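Side-chain contact in TarM (PDB 4X7R), which belongs by family to the GT-B-fold glycosyltransferases and carries a bound sulfated glycan alongside uridine-5'-diphosphate: residues 199-202 / 203-207. The protein carries 1 engineered substitution. Numbering follows the deposited sequence.
With ZDO (methyl 2-deoxy-6-O-sulfo-2-(sulfoamino)-alpha-D-glucopyranoside), chain C; IDS (2-O-sulfo-alpha-L-idopyranuronic acid), chain B; SUS (2-deoxy-3,6-di-O-sulfo-2-(sulfoamino)-alpha-D-glucopyranose), chain D.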
# COMPACT_ATOMS: atom_id res chain seq x y z
N GLU A 199 29.34 7.38 1.76
CA GLU A 199 28.54 7.78 2.89
C GLU A 199 27.51 8.80 2.47
O GLU A 199 27.77 9.62 1.61
CB GLU A 199 29.44 8.34 4.00
CG GLU A 199 28.85 8.19 5.40
CD GLU A 199 29.86 8.48 6.50
OE1 GLU A 199 30.60 9.48 6.38
OE2 GLU A 199 29.91 7.70 7.47
N PHE A 200 26.32 8.75 3.08
CA PHE A 200 25.20 9.65 2.78
C PHE A 200 24.74 10.26 4.06
O PHE A 200 24.79 9.58 5.09
CB PHE A 200 24.05 8.88 2.07
CG PHE A 200 24.54 8.25 0.80
CD1 PHE A 200 25.16 6.99 0.81
CD2 PHE A 200 24.53 8.96 -0.39
CE1 PHE A 200 25.70 6.44 -0.36
CE2 PHE A 200 25.09 8.42 -1.55
CZ PHE A 200 25.67 7.16 -1.53
N LYS A 201 24.30 11.53 4.04
CA LYS A 201 23.88 12.23 5.27
C LYS A 201 22.64 11.68 5.93
O LYS A 201 22.48 11.81 7.14
CB LYS A 201 23.83 13.76 5.10
CG LYS A 201 22.68 14.29 4.25
CD LYS A 201 22.82 15.78 4.00
CE LYS A 201 23.42 16.04 2.64
NZ LYS A 201 23.84 17.46 2.47
N ASN A 202 21.75 11.05 5.14
CA ASN A 202 20.49 10.47 5.61
C ASN A 202 19.91 9.55 4.52
O ASN A 202 20.52 9.41 3.47
CB ASN A 202 19.48 11.58 6.06
CG ASN A 202 19.23 12.64 5.01
OD1 ASN A 202 19.41 12.45 3.81
ND2 ASN A 202 18.87 13.83 5.45
N ASN A 203 18.78 8.91 4.79
CA ASN A 203 18.10 7.99 3.87
C ASN A 203 17.65 8.64 2.55
O ASN A 203 17.75 8.02 1.49
CB ASN A 203 16.90 7.32 4.56
CG ASN A 203 16.36 6.17 3.79
OD1 ASN A 203 17.06 5.20 3.50
ND2 ASN A 203 15.13 6.30 3.35
N LEU A 204 17.17 9.89 2.61
CA LEU A 204 16.74 10.61 1.40
C LEU A 204 17.93 10.77 0.46
O LEU A 204 17.79 10.46 -0.70
CB LEU A 204 16.11 11.97 1.79
CG LEU A 204 15.86 13.01 0.70
CD1 LEU A 204 14.77 12.53 -0.29
CD2 LEU A 204 15.45 14.35 1.34
N ALA A 205 19.11 11.18 0.98
CA ALA A 205 20.35 11.29 0.20
C ALA A 205 20.71 9.95 -0.45
O ALA A 205 21.10 9.93 -1.61
CB ALA A 205 21.52 11.76 1.08
N LEU A 206 20.61 8.84 0.31
CA LEU A 206 20.91 7.49 -0.21
C LEU A 206 19.94 7.18 -1.37
O LEU A 206 20.37 6.79 -2.46
CB LEU A 206 20.75 6.43 0.92
CG LEU A 206 20.84 4.95 0.49
CD1 LEU A 206 22.24 4.56 0.18
CD2 LEU A 206 20.25 4.01 1.54
N CYS A 207 18.61 7.39 -1.13
CA CYS A 207 17.57 7.15 -2.15
C CYS A 207 17.69 8.01 -3.37
O CYS A 207 17.48 7.52 -4.47
CB CYS A 207 16.19 7.23 -1.52
SG CYS A 207 15.89 5.91 -0.32
C1 ZDO C . 12.36 14.61 10.62
C1M ZDO C . 14.58 15.20 11.25
C2 ZDO C . 11.16 13.70 10.99
C3 ZDO C . 11.29 12.35 10.31
C4 ZDO C . 11.52 12.44 8.77
C5 ZDO C . 12.68 13.45 8.47
C6 ZDO C . 12.82 13.75 6.97
O1 ZDO C . 13.58 14.17 11.26
N2 ZDO C . 11.04 13.51 12.44
S2 ZDO C . 9.92 14.65 13.17
OSA ZDO C . 10.32 16.07 12.73
OSB ZDO C . 10.03 14.44 14.69
OSC ZDO C . 8.49 14.35 12.70
O3 ZDO C . 10.12 11.58 10.62
O4 ZDO C . 11.91 11.12 8.35
O5 ZDO C . 12.44 14.72 9.17
O6 ZDO C . 13.77 14.81 6.75
S6 ZDO C . 15.29 14.58 6.60
OS1 ZDO C . 16.02 15.91 6.86
OS2 ZDO C . 15.60 14.12 5.17
OS3 ZDO C . 15.81 13.53 7.61
C1 IDS B . 11.27 10.60 7.17
C2 IDS B . 12.02 9.31 6.74
C3 IDS B . 11.53 8.05 7.55
C4 IDS B . 10.01 7.99 7.70
C5 IDS B . 9.43 9.35 8.18
C6 IDS B . 7.90 9.33 8.29
O2 IDS B . 11.86 9.11 5.31
O3 IDS B . 12.11 8.01 8.87
O4 IDS B . 9.43 7.67 6.44
O5 IDS B . 9.84 10.37 7.23
O6A IDS B . 7.28 10.09 7.51
O6B IDS B . 7.39 8.54 9.12
S IDS B . 12.89 9.63 4.29
O1S IDS B . 13.33 11.07 4.54
O2S IDS B . 14.11 8.71 4.34
O3S IDS B . 12.27 9.60 2.89
N2 SUS D . 10.12 6.69 3.91
C1 SUS D . 9.36 6.25 6.21
S1 SUS D . 11.29 5.48 3.38
C2 SUS D . 9.08 6.03 4.74
S2 SUS D . 5.16 2.99 7.86
C3 SUS D . 7.67 6.55 4.38
O3 SUS D . 7.35 6.26 3.00
S3 SUS D . 7.19 7.42 2.03
C4 SUS D . 6.58 5.99 5.30
O4 SUS D . 5.42 6.73 5.01
C5 SUS D . 7.00 6.15 6.81
O5 SUS D . 8.33 5.60 7.01
C6 SUS D . 6.12 5.38 7.79
O6 SUS D . 6.19 4.01 7.42
O1S SUS D . 10.60 4.52 2.40
O2S SUS D . 12.42 6.24 2.72
O3S SUS D . 11.81 4.68 4.57
O4S SUS D . 5.41 1.70 7.07
O5S SUS D . 5.32 2.75 9.36
O6S SUS D . 3.74 3.50 7.56
O7S SUS D . 6.11 8.32 2.59
O8S SUS D . 6.76 6.93 0.64
O9S SUS D . 8.49 8.20 1.90
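With chi1 at 54°, Asn-202 holds its CG between its own backbone N and carbonyl carbon, which turns the amide back over the first turn of helix 203-214, where OD1 accepts from Ala-205 N at 3.1 Å. This is an N-cap, and asparagine suits it because its short side chain brings a carbonyl oxygen to an amide that has no earlier turn to bond to. The bond is nearly straight (164°), its donor a little off the side-chain carbonyl plane. Asn-202 O meanwhile accepts from Leu-206 N, starting the helical pattern. Ala-205, with nothing beyond CB, fits closely: its CB lies 4.0 Å from Phe-200 CB, on edge strand 198-200, and 3.5 Å from Asn-202 OD1. The Phe-200 ring lays one face over Leu-206 CA in a CH-pi contact; both apolar side chains suit a surface shared with Val-193 of strand 187-193. Asn-203, its CG anti to the backbone N (chi1 -168°), offers neutral N-H donors to two sulfo groups of the glycan, whose anions Lys-233 NZ also hydrogen-bonds, probably adding positive charge. Asn-203 ND2 donates to the 2-O-sulfate O2S of IDS at 2.8 Å, with the N-sulfo O2S of SUS equally near.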